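Local coordinates for protein acyl-CoA dehydrogenase (PDB 2Z1Q) that probably oxidises saturated acyl-CoA thioesters to 2,3-dehydroacyl-CoA, using FAD as its cofactor and passing the electrons on to an acceptor, at residues B[38-47]-B[65-74]; B[272-283]-B[306-317]. All coordinates share one frame; numbering follows the deposited sequence.

Interaction 1 of 2, residues B[38-47]-B[65-74]; sequences TTRTFVEREV and LMRKAGELGL
The phenyl ring of F42 reaches into helix 65-71 with its far edge leading: near the ring plane lie the carbonyl oxygen of L65, 3.4 Å from F42 CZ, and the CB of K68. Three methyl groups approach it obliquely, with A69 CB 3.7 Å from F42 CZ, L72 CD1 3.6 Å from F42 CD1, and L74 CD1 beside F42 CD2. CG stands anti to the backbone N (chi1 175°), which turns the ring toward the other helix; the two run roughly antiparallel (151°), their axes 11.1 Å apart. With an alanine here, the space now filled by the ring among L65, A69, L72 and L74 would probably be left open, and much of the apolar packing lost.

Beyond the ring, L65 CD2 lies 3.8 Å from V47 CG2 and also meets the backbone of E46 and V47, where the helix widens into a pi-type turn and F42 O accepts from both E46 N and V47 N. At the other end, L74 sets its two methyls against T39 OG1, a hydroxyl already hydrogen-bonded to I35 O, while L72 CD2 lies alongside T38 CG2, the two side chains pointing opposite ways. G73, with positive phi, forms a Schellman motif, and L74 follows, next to T39.

E46 lies across the K68 chain, nearly perpendicular to it, its OE2 3.0 Å from K68 CD, yet OE2 and K68 NZ remain 4.9 Å apart. At that distance the opposite charges may still attract weakly, though no salt bridge forms; with no hydrogen bond between the segments either, this pairing within the N-terminal helical domain rests chiefly on apolar packing around one aromatic side chain.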
loop_
_atom_site.group_PDB
_atom_site.type_symbol
_atom_site.label_atom_id
_atom_site.label_comp_id
_atom_site.label_asym_id
_atom_site.label_seq_id
_atom_site.Cartn_x
_atom_site.Cartn_y
_atom_site.Cartn_z
ATOM N N THR B 38 8.041 -5.306 -30.792
ATOM C CA THR B 38 8.733 -6.594 -30.701
ATOM C C THR B 38 8.624 -7.116 -29.270
ATOM O O THR B 38 8.296 -8.280 -29.038
ATOM C CB THR B 38 10.236 -6.451 -31.061
ATOM O OG1 THR B 38 10.364 -6.059 -32.433
ATOM C CG2 THR B 38 10.968 -7.767 -30.847
ATOM N N THR B 39 8.903 -6.237 -28.317
ATOM C CA THR B 39 8.831 -6.584 -26.906
ATOM C C THR B 39 7.415 -7.009 -26.537
ATOM O O THR B 39 7.220 -8.035 -25.882
ATOM C CB THR B 39 9.284 -5.396 -26.034
ATOM O OG1 THR B 39 10.656 -5.093 -26.328
ATOM C CG2 THR B 39 9.148 -5.723 -24.561
ATOM N N ARG B 40 6.422 -6.234 -26.963
ATOM C CA ARG B 40 5.034 -6.572 -26.673
ATOM C C ARG B 40 4.695 -7.967 -27.208
ATOM O O ARG B 40 3.953 -8.721 -26.567
ATOM C CB ARG B 40 4.089 -5.533 -27.281
ATOM C CG ARG B 40 3.801 -4.323 -26.378
ATOM C CD ARG B 40 2.912 -3.278 -27.065
ATOM N NE ARG B 40 3.682 -2.285 -27.820
ATOM C CZ ARG B 40 3.401 -1.901 -29.065
ATOM N NH1 ARG B 40 2.367 -2.431 -29.710
ATOM N NH2 ARG B 40 4.153 -0.990 -29.672
ATOM N N THR B 41 5.247 -8.308 -28.371
ATOM C CA THR B 41 4.991 -9.609 -28.978
ATOM C C THR B 41 5.693 -10.699 -28.170
ATOM O O THR B 41 5.110 -11.738 -27.862
ATOM C CB THR B 41 5.492 -9.648 -30.437
ATOM O OG1 THR B 41 4.919 -8.556 -31.163
ATOM C CG2 THR B 41 5.089 -10.955 -31.108
ATOM N N PHE B 42 6.952 -10.442 -27.836
ATOM C CA PHE B 42 7.763 -11.359 -27.046
ATOM C C PHE B 42 7.075 -11.722 -25.731
ATOM O O PHE B 42 7.112 -12.873 -25.298
ATOM C CB PHE B 42 9.111 -10.707 -26.738
ATOM C CG PHE B 42 9.991 -11.524 -25.832
ATOM C CD1 PHE B 42 10.451 -12.774 -26.230
ATOM C CD2 PHE B 42 10.378 -11.031 -24.586
ATOM C CE1 PHE B 42 11.284 -13.521 -25.408
ATOM C CE2 PHE B 42 11.216 -11.774 -23.757
ATOM C CZ PHE B 42 11.668 -13.023 -24.173
ATOM N N VAL B 43 6.439 -10.734 -25.105
ATOM C CA VAL B 43 5.763 -10.936 -23.828
ATOM C C VAL B 43 4.485 -11.741 -23.956
ATOM O O VAL B 43 4.277 -12.716 -23.230
ATOM C CB VAL B 43 5.431 -9.580 -23.163
ATOM C CG1 VAL B 43 4.606 -9.786 -21.897
ATOM C CG2 VAL B 43 6.711 -8.852 -22.845
ATOM N N GLU B 44 3.626 -11.331 -24.877
ATOM C CA GLU B 44 2.371 -12.022 -25.055
ATOM C C GLU B 44 2.531 -13.466 -25.523
ATOM O O GLU B 44 1.783 -14.336 -25.094
ATOM C CB GLU B 44 1.486 -11.256 -26.039
ATOM C CG GLU B 44 0.128 -11.914 -26.257
ATOM C CD GLU B 44 -0.472 -11.586 -27.612
ATOM O OE1 GLU B 44 -0.821 -10.409 -27.851
ATOM O OE2 GLU B 44 -0.589 -12.514 -28.443
ATOM N N ARG B 45 3.505 -13.740 -26.379
ATOM C CA ARG B 45 3.649 -15.095 -26.895
ATOM C C ARG B 45 4.716 -15.987 -26.252
ATOM O O ARG B 45 4.592 -17.209 -26.273
ATOM C CB ARG B 45 3.904 -15.050 -28.401
ATOM C CG ARG B 45 5.325 -14.655 -28.748
ATOM C CD ARG B 45 5.614 -14.806 -30.235
ATOM N NE ARG B 45 7.037 -14.650 -30.532
ATOM C CZ ARG B 45 7.569 -14.798 -31.742
ATOM N NH1 ARG B 45 6.799 -15.106 -32.778
ATOM N NH2 ARG B 45 8.877 -14.648 -31.919
ATOM N N GLU B 46 5.757 -15.384 -25.686
ATOM C CA GLU B 46 6.829 -16.172 -25.077
ATOM C C GLU B 46 6.803 -16.184 -23.548
ATOM O O GLU B 46 6.631 -17.230 -22.929
ATOM C CB GLU B 46 8.188 -15.656 -25.556
ATOM C CG GLU B 46 8.313 -15.496 -27.066
ATOM C CD GLU B 46 8.456 -16.820 -27.799
ATOM O OE1 GLU B 46 7.509 -17.633 -27.758
ATOM O OE2 GLU B 46 9.518 -17.041 -28.427
ATOM N N VAL B 47 6.966 -15.017 -22.942
ATOM C CA VAL B 47 7.008 -14.906 -21.489
ATOM C C VAL B 47 5.729 -15.219 -20.730
ATOM O O VAL B 47 5.716 -16.075 -19.853
ATOM C CB VAL B 47 7.465 -13.507 -21.061
ATOM C CG1 VAL B 47 7.630 -13.462 -19.548
ATOM C CG2 VAL B 47 8.768 -13.158 -21.755
ATOM N N LEU B 65 14.135 -18.289 -22.170
ATOM C CA LEU B 65 13.485 -16.995 -22.402
ATOM C C LEU B 65 14.514 -15.911 -22.644
ATOM O O LEU B 65 14.326 -15.032 -23.480
ATOM C CB LEU B 65 12.622 -16.588 -21.210
ATOM C CG LEU B 65 11.205 -17.157 -21.193
ATOM C CD1 LEU B 65 10.553 -16.837 -19.864
ATOM C CD2 LEU B 65 10.387 -16.571 -22.346
ATOM N N MET B 66 15.611 -15.977 -21.906
ATOM C CA MET B 66 16.660 -14.987 -22.040
ATOM C C MET B 66 17.361 -15.179 -23.393
ATOM O O MET B 66 17.781 -14.205 -24.028
ATOM C CB MET B 66 17.635 -15.109 -20.860
ATOM C CG MET B 66 18.435 -13.837 -20.544
ATOM S SD MET B 66 17.537 -12.464 -19.723
ATOM C CE MET B 66 16.578 -11.807 -21.059
ATOM N N ARG B 67 17.479 -16.430 -23.842
ATOM C CA ARG B 67 18.097 -16.721 -25.133
ATOM C C ARG B 67 17.221 -16.109 -26.231
ATOM O O ARG B 67 17.722 -15.460 -27.145
ATOM C CB ARG B 67 18.202 -18.231 -25.356
ATOM C CG ARG B 67 19.602 -18.819 -25.263
ATOM C CD ARG B 67 20.175 -18.766 -23.849
ATOM N NE ARG B 67 21.164 -19.824 -23.649
ATOM C CZ ARG B 67 21.926 -19.952 -22.569
ATOM N NH1 ARG B 67 21.826 -19.080 -21.573
ATOM N NH2 ARG B 67 22.781 -20.962 -22.479
ATOM N N LYS B 68 15.909 -16.307 -26.131
ATOM C CA LYS B 68 14.998 -15.752 -27.134
ATOM C C LYS B 68 15.078 -14.230 -27.188
ATOM O O LYS B 68 15.089 -13.651 -28.272
ATOM C CB LYS B 68 13.552 -16.173 -26.861
ATOM C CG LYS B 68 13.275 -17.648 -27.102
ATOM C CD LYS B 68 11.822 -18.003 -26.830
ATOM C CE LYS B 68 11.558 -19.472 -27.132
ATOM N NZ LYS B 68 12.321 -20.368 -26.221
ATOM N N ALA B 69 15.126 -13.588 -26.022
ATOM C CA ALA B 69 15.204 -12.129 -25.958
ATOM C C ALA B 69 16.515 -11.664 -26.580
ATOM O O ALA B 69 16.602 -10.569 -27.138
ATOM C CB ALA B 69 15.118 -11.656 -24.510
ATOM N N GLY B 70 17.534 -12.509 -26.473
ATOM C CA GLY B 70 18.830 -12.179 -27.028
ATOM C C GLY B 70 18.822 -12.268 -28.542
ATOM O O GLY B 70 19.375 -11.407 -29.225
ATOM N N GLU B 71 18.196 -13.302 -29.083
ATOM C CA GLU B 71 18.156 -13.430 -30.527
ATOM C C GLU B 71 17.340 -12.273 -31.119
ATOM O O GLU B 71 17.524 -11.911 -32.279
ATOM C CB GLU B 71 17.557 -14.783 -30.932
ATOM C CG GLU B 71 16.061 -14.885 -30.776
ATOM C CD GLU B 71 15.539 -16.274 -31.109
ATOM O OE1 GLU B 71 15.966 -16.841 -32.137
ATOM O OE2 GLU B 71 14.699 -16.797 -30.342
ATOM N N LEU B 72 16.460 -11.685 -30.308
ATOM C CA LEU B 72 15.622 -10.566 -30.757
ATOM C C LEU B 72 16.362 -9.237 -30.671
ATOM O O LEU B 72 15.856 -8.202 -31.103
ATOM C CB LEU B 72 14.347 -10.484 -29.911
ATOM C CG LEU B 72 13.294 -11.581 -30.095
ATOM C CD1 LEU B 72 12.226 -11.462 -29.021
ATOM C CD2 LEU B 72 12.675 -11.465 -31.477
ATOM N N GLY B 73 17.559 -9.281 -30.099
ATOM C CA GLY B 73 18.369 -8.089 -29.935
ATOM C C GLY B 73 18.023 -7.258 -28.707
ATOM O O GLY B 73 18.544 -6.162 -28.544
ATOM N N LEU B 74 17.167 -7.767 -27.827
ATOM C CA LEU B 74 16.790 -7.000 -26.638
ATOM C C LEU B 74 17.893 -6.916 -25.598
ATOM O O LEU B 74 17.873 -6.036 -24.739
ATOM C CB LEU B 74 15.528 -7.579 -25.995
ATOM C CG LEU B 74 14.292 -7.546 -26.896
ATOM C CD1 LEU B 74 13.077 -8.008 -26.115
ATOM C CD2 LEU B 74 14.077 -6.138 -27.432
#

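Interaction 2 of 2, residues B[272-283]-B[306-317]; sequences VGGAKRALELSA and LGEMASRIYAAE
V272 opposes E317 and A283 opposes L306 where helices 272-283 and 306-317 run almost antiparallel, at 160° with their axes 9.9 Å apart. Midway, L279 enters as a knob into the hole formed by L306, M309, A310 and I313; its CD1 presses on I313 CD1 at 3.5 Å and meets A310 CA. I313 reaches back the other way: its CG1, beside the backbone N (chi1 -66°), rests 3.7 Å from A275 CB, and its CG2 meets the CG of K276.

Toward one end, V272 divides its methyls, CG2 packing 3.8 Å from A316 CB and CG1 against the CB of E317. Beside this pair runs the extended chain of K276, whose NZ forms a salt bridge with E317 OE1 at 3.1 Å, approaching from above the carboxylate plane, 61° out of it. Both charges have further partners: K276 NZ also forms a salt bridge with E98, and E317 OE2 one with R498 and a hydrogen bond with Y573 OH. Toward the other end, L306 CD2 approaches S282 CB and the backbone N of A283, while S282 OG donates a hydrogen bond to A278 O (2.8 Å), which also accepts S282 N from the opposite face of its plane.

The pair belongs to the C-terminal helical domain, with the L306 side chain about 8 Å from a bound FAD. Helix 556-570 packs on it through V567, which touches L279, A283 and A310, and helix 348-372 brings I372 against S282 and M309.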
loop_
_atom_site.group_PDB
_atom_site.type_symbol
_atom_site.label_atom_id
_atom_site.label_comp_id
_atom_site.label_asym_id
_atom_site.label_seq_id
_atom_site.Cartn_x
_atom_site.Cartn_y
_atom_site.Cartn_z
ATOM N N VAL B 272 6.065 2.614 -14.766
ATOM C CA VAL B 272 5.046 3.221 -15.604
ATOM C C VAL B 272 4.346 2.103 -16.376
ATOM O O VAL B 272 3.116 2.039 -16.403
ATOM C CB VAL B 272 5.679 4.270 -16.545
ATOM C CG1 VAL B 272 4.710 4.648 -17.643
ATOM C CG2 VAL B 272 6.076 5.517 -15.721
ATOM N N GLY B 273 5.118 1.196 -16.975
ATOM C CA GLY B 273 4.510 0.095 -17.699
ATOM C C GLY B 273 3.621 -0.767 -16.824
ATOM O O GLY B 273 2.506 -1.116 -17.211
ATOM N N GLY B 274 4.102 -1.133 -15.639
ATOM C CA GLY B 274 3.292 -1.970 -14.771
ATOM C C GLY B 274 1.999 -1.286 -14.397
ATOM O O GLY B 274 0.929 -1.912 -14.369
ATOM N N ALA B 275 2.087 0.007 -14.118
ATOM C CA ALA B 275 0.915 0.780 -13.747
ATOM C C ALA B 275 -0.132 0.701 -14.865
ATOM O O ALA B 275 -1.309 0.436 -14.594
ATOM C CB ALA B 275 1.314 2.224 -13.459
ATOM N N LYS B 276 0.296 0.893 -16.114
ATOM C CA LYS B 276 -0.624 0.815 -17.248
ATOM C C LYS B 276 -1.328 -0.537 -17.270
ATOM O O LYS B 276 -2.542 -0.611 -17.466
ATOM C CB LYS B 276 0.121 1.006 -18.581
ATOM C CG LYS B 276 0.708 2.395 -18.790
ATOM C CD LYS B 276 1.413 2.509 -20.136
ATOM C CE LYS B 276 1.850 3.941 -20.414
ATOM N NZ LYS B 276 2.631 4.057 -21.684
ATOM N N ARG B 277 -0.574 -1.612 -17.065
ATOM C CA ARG B 277 -1.178 -2.938 -17.078
ATOM C C ARG B 277 -2.225 -3.058 -15.985
ATOM O O ARG B 277 -3.323 -3.567 -16.222
ATOM C CB ARG B 277 -0.123 -4.024 -16.871
ATOM C CG ARG B 277 1.078 -3.861 -17.748
ATOM C CD ARG B 277 0.670 -3.832 -19.208
ATOM N NE ARG B 277 1.544 -2.953 -19.972
ATOM C CZ ARG B 277 2.837 -3.178 -20.181
ATOM N NH1 ARG B 277 3.418 -4.262 -19.681
ATOM N NH2 ARG B 277 3.550 -2.305 -20.876
ATOM N N ALA B 278 -1.873 -2.609 -14.783
ATOM C CA ALA B 278 -2.802 -2.676 -13.661
ATOM C C ALA B 278 -4.045 -1.853 -13.994
ATOM O O ALA B 278 -5.155 -2.200 -13.583
ATOM C CB ALA B 278 -2.136 -2.144 -12.390
ATOM N N LEU B 279 -3.849 -0.764 -14.741
ATOM C CA LEU B 279 -4.969 0.091 -15.126
ATOM C C LEU B 279 -5.862 -0.635 -16.134
ATOM O O LEU B 279 -7.084 -0.582 -16.023
ATOM C CB LEU B 279 -4.463 1.413 -15.727
ATOM C CG LEU B 279 -5.297 2.693 -15.510
ATOM C CD1 LEU B 279 -4.808 3.782 -16.456
ATOM C CD2 LEU B 279 -6.760 2.439 -15.770
ATOM N N GLU B 280 -5.257 -1.321 -17.105
ATOM C CA GLU B 280 -6.032 -2.070 -18.102
ATOM C C GLU B 280 -6.907 -3.073 -17.367
ATOM O O GLU B 280 -8.108 -3.186 -17.636
ATOM C CB GLU B 280 -5.108 -2.822 -19.072
ATOM C CG GLU B 280 -4.131 -1.933 -19.814
ATOM C CD GLU B 280 -3.216 -2.709 -20.752
ATOM O OE1 GLU B 280 -2.360 -2.071 -21.406
ATOM O OE2 GLU B 280 -3.352 -3.951 -20.836
ATOM N N LEU B 281 -6.296 -3.805 -16.437
ATOM C CA LEU B 281 -7.018 -4.798 -15.651
ATOM C C LEU B 281 -8.160 -4.141 -14.878
ATOM O O LEU B 281 -9.276 -4.656 -14.861
ATOM C CB LEU B 281 -6.087 -5.518 -14.655
ATOM C CG LEU B 281 -5.009 -6.469 -15.196
ATOM C CD1 LEU B 281 -4.172 -7.006 -14.039
ATOM C CD2 LEU B 281 -5.650 -7.619 -15.949
ATOM N N SER B 282 -7.875 -3.008 -14.242
ATOM C CA SER B 282 -8.882 -2.299 -13.451
ATOM C C SER B 282 -10.024 -1.770 -14.332
ATOM O O SER B 282 -11.202 -1.916 -13.986
ATOM C CB SER B 282 -8.244 -1.126 -12.700
ATOM O OG SER B 282 -7.248 -1.565 -11.800
ATOM N N ALA B 283 -9.664 -1.165 -15.464
ATOM C CA ALA B 283 -10.662 -0.613 -16.388
ATOM C C ALA B 283 -11.546 -1.728 -16.916
ATOM O O ALA B 283 -12.767 -1.615 -16.936
ATOM C CB ALA B 283 -9.974 0.085 -17.550
ATOM N N LEU B 306 -10.107 5.427 -11.002
ATOM C CA LEU B 306 -9.739 5.306 -12.415
ATOM C C LEU B 306 -9.188 6.618 -12.966
ATOM O O LEU B 306 -8.229 6.619 -13.735
ATOM C CB LEU B 306 -10.958 4.872 -13.248
ATOM C CG LEU B 306 -11.484 3.453 -13.017
ATOM C CD1 LEU B 306 -12.794 3.261 -13.767
ATOM C CD2 LEU B 306 -10.439 2.431 -13.467
ATOM N N GLY B 307 -9.785 7.737 -12.564
ATOM C CA GLY B 307 -9.297 9.027 -13.022
ATOM C C GLY B 307 -7.949 9.354 -12.402
ATOM O O GLY B 307 -7.021 9.771 -13.102
ATOM N N GLU B 308 -7.829 9.163 -11.088
ATOM C CA GLU B 308 -6.568 9.455 -10.405
ATOM C C GLU B 308 -5.456 8.554 -10.949
ATOM O O GLU B 308 -4.331 9.002 -11.146
ATOM C CB GLU B 308 -6.721 9.266 -8.880
ATOM C CG GLU B 308 -5.500 9.672 -8.086
ATOM C CD GLU B 308 -5.154 11.144 -8.235
ATOM O OE1 GLU B 308 -3.975 11.513 -8.021
ATOM O OE2 GLU B 308 -6.063 11.941 -8.558
ATOM N N MET B 309 -5.765 7.286 -11.196
ATOM C CA MET B 309 -4.764 6.367 -11.741
ATOM C C MET B 309 -4.198 6.865 -13.070
ATOM O O MET B 309 -2.976 6.936 -13.247
ATOM C CB MET B 309 -5.375 4.978 -11.935
ATOM C CG MET B 309 -5.594 4.207 -10.653
ATOM S SD MET B 309 -6.561 2.721 -10.950
ATOM C CE MET B 309 -7.907 3.044 -9.936
ATOM N N ALA B 310 -5.071 7.217 -14.009
ATOM C CA ALA B 310 -4.628 7.707 -15.314
ATOM C C ALA B 310 -3.826 8.993 -15.153
ATOM O O ALA B 310 -2.843 9.225 -15.839
ATOM C CB ALA B 310 -5.828 7.944 -16.222
ATOM N N SER B 311 -4.228 9.834 -14.218
ATOM C CA SER B 311 -3.497 11.061 -14.016
ATOM C C SER B 311 -2.069 10.810 -13.509
ATOM O O SER B 311 -1.112 11.340 -14.079
ATOM C CB SER B 311 -4.250 11.972 -13.045
ATOM O OG SER B 311 -3.513 13.161 -12.813
ATOM N N ARG B 312 -1.908 10.003 -12.459
ATOM C CA ARG B 312 -0.561 9.767 -11.948
ATOM C C ARG B 312 0.318 9.050 -12.972
ATOM O O ARG B 312 1.500 9.344 -13.100
ATOM C CB ARG B 312 -0.629 9.003 -10.635
ATOM C CG ARG B 312 -1.533 9.681 -9.609
ATOM C CD ARG B 312 -1.210 9.244 -8.200
ATOM N NE ARG B 312 -2.299 9.530 -7.267
ATOM C CZ ARG B 312 -2.227 9.332 -5.954
ATOM N NH1 ARG B 312 -3.263 9.613 -5.177
ATOM N NH2 ARG B 312 -1.105 8.858 -5.417
ATOM N N ILE B 313 -0.257 8.125 -13.720
ATOM C CA ILE B 313 0.521 7.434 -14.734
ATOM C C ILE B 313 1.012 8.430 -15.797
ATOM O O ILE B 313 2.168 8.372 -16.218
ATOM C CB ILE B 313 -0.321 6.331 -15.405
ATOM C CG1 ILE B 313 -0.643 5.232 -14.386
ATOM C CG2 ILE B 313 0.417 5.773 -16.593
ATOM C CD1 ILE B 313 -1.702 4.273 -14.879
ATOM N N TYR B 314 0.145 9.347 -16.219
ATOM C CA TYR B 314 0.533 10.337 -17.220
ATOM C C TYR B 314 1.695 11.194 -16.729
ATOM O O TYR B 314 2.667 11.426 -17.454
ATOM C CB TYR B 314 -0.662 11.235 -17.571
ATOM C CG TYR B 314 -0.298 12.388 -18.472
ATOM C CD1 TYR B 314 -0.019 12.182 -19.816
ATOM C CD2 TYR B 314 -0.194 13.690 -17.965
ATOM C CE1 TYR B 314 0.358 13.233 -20.647
ATOM C CE2 TYR B 314 0.179 14.747 -18.783
ATOM C CZ TYR B 314 0.456 14.508 -20.127
ATOM O OH TYR B 314 0.846 15.515 -20.974
ATOM N N ALA B 315 1.605 11.657 -15.488
ATOM C CA ALA B 315 2.667 12.467 -14.921
ATOM C C ALA B 315 3.996 11.697 -14.902
ATOM O O ALA B 315 5.003 12.197 -15.399
ATOM C CB ALA B 315 2.291 12.918 -13.505
ATOM N N ALA B 316 4.000 10.486 -14.344
ATOM C CA ALA B 316 5.236 9.692 -14.272
ATOM C C ALA B 316 5.791 9.406 -15.669
ATOM O O ALA B 316 6.987 9.525 -15.914
ATOM C CB ALA B 316 4.981 8.372 -13.540
ATOM N N GLU B 317 4.901 9.019 -16.573
ATOM C CA GLU B 317 5.302 8.714 -17.938
ATOM C C GLU B 317 5.962 9.928 -18.582
ATOM O O GLU B 317 6.968 9.795 -19.276
ATOM C CB GLU B 317 4.088 8.312 -18.789
ATOM C CG GLU B 317 4.491 7.843 -20.187
ATOM C CD GLU B 317 3.328 7.816 -21.172
ATOM O OE1 GLU B 317 3.403 7.032 -22.139
ATOM O OE2 GLU B 317 2.342 8.572 -20.986
#

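From the N terminus, helix 30-54 leads through a short connection into helix 62-71, and interaction 1 closes this hairpin across 17 intervening residues. The chain then completes the N-terminal domain and passes through the mainly beta middle domain before helix 252-288 and helix 300-331 form a second antiparallel hairpin, closed by interaction 2 across 22 residues. The two contacts follow in series, neither nesting nor crossing. The centres of interaction 1 and interaction 2 lie about 24 Å apart, and the nearest atoms of interaction 1 and interaction 2 about 6 Å apart, without touching. Helix 90-99 connects their surroundings: V96 and E99 meet T39, while E98 and E99 form salt bridges with K276 and R277, respectively, tying the N-terminal domain to the C-terminal one.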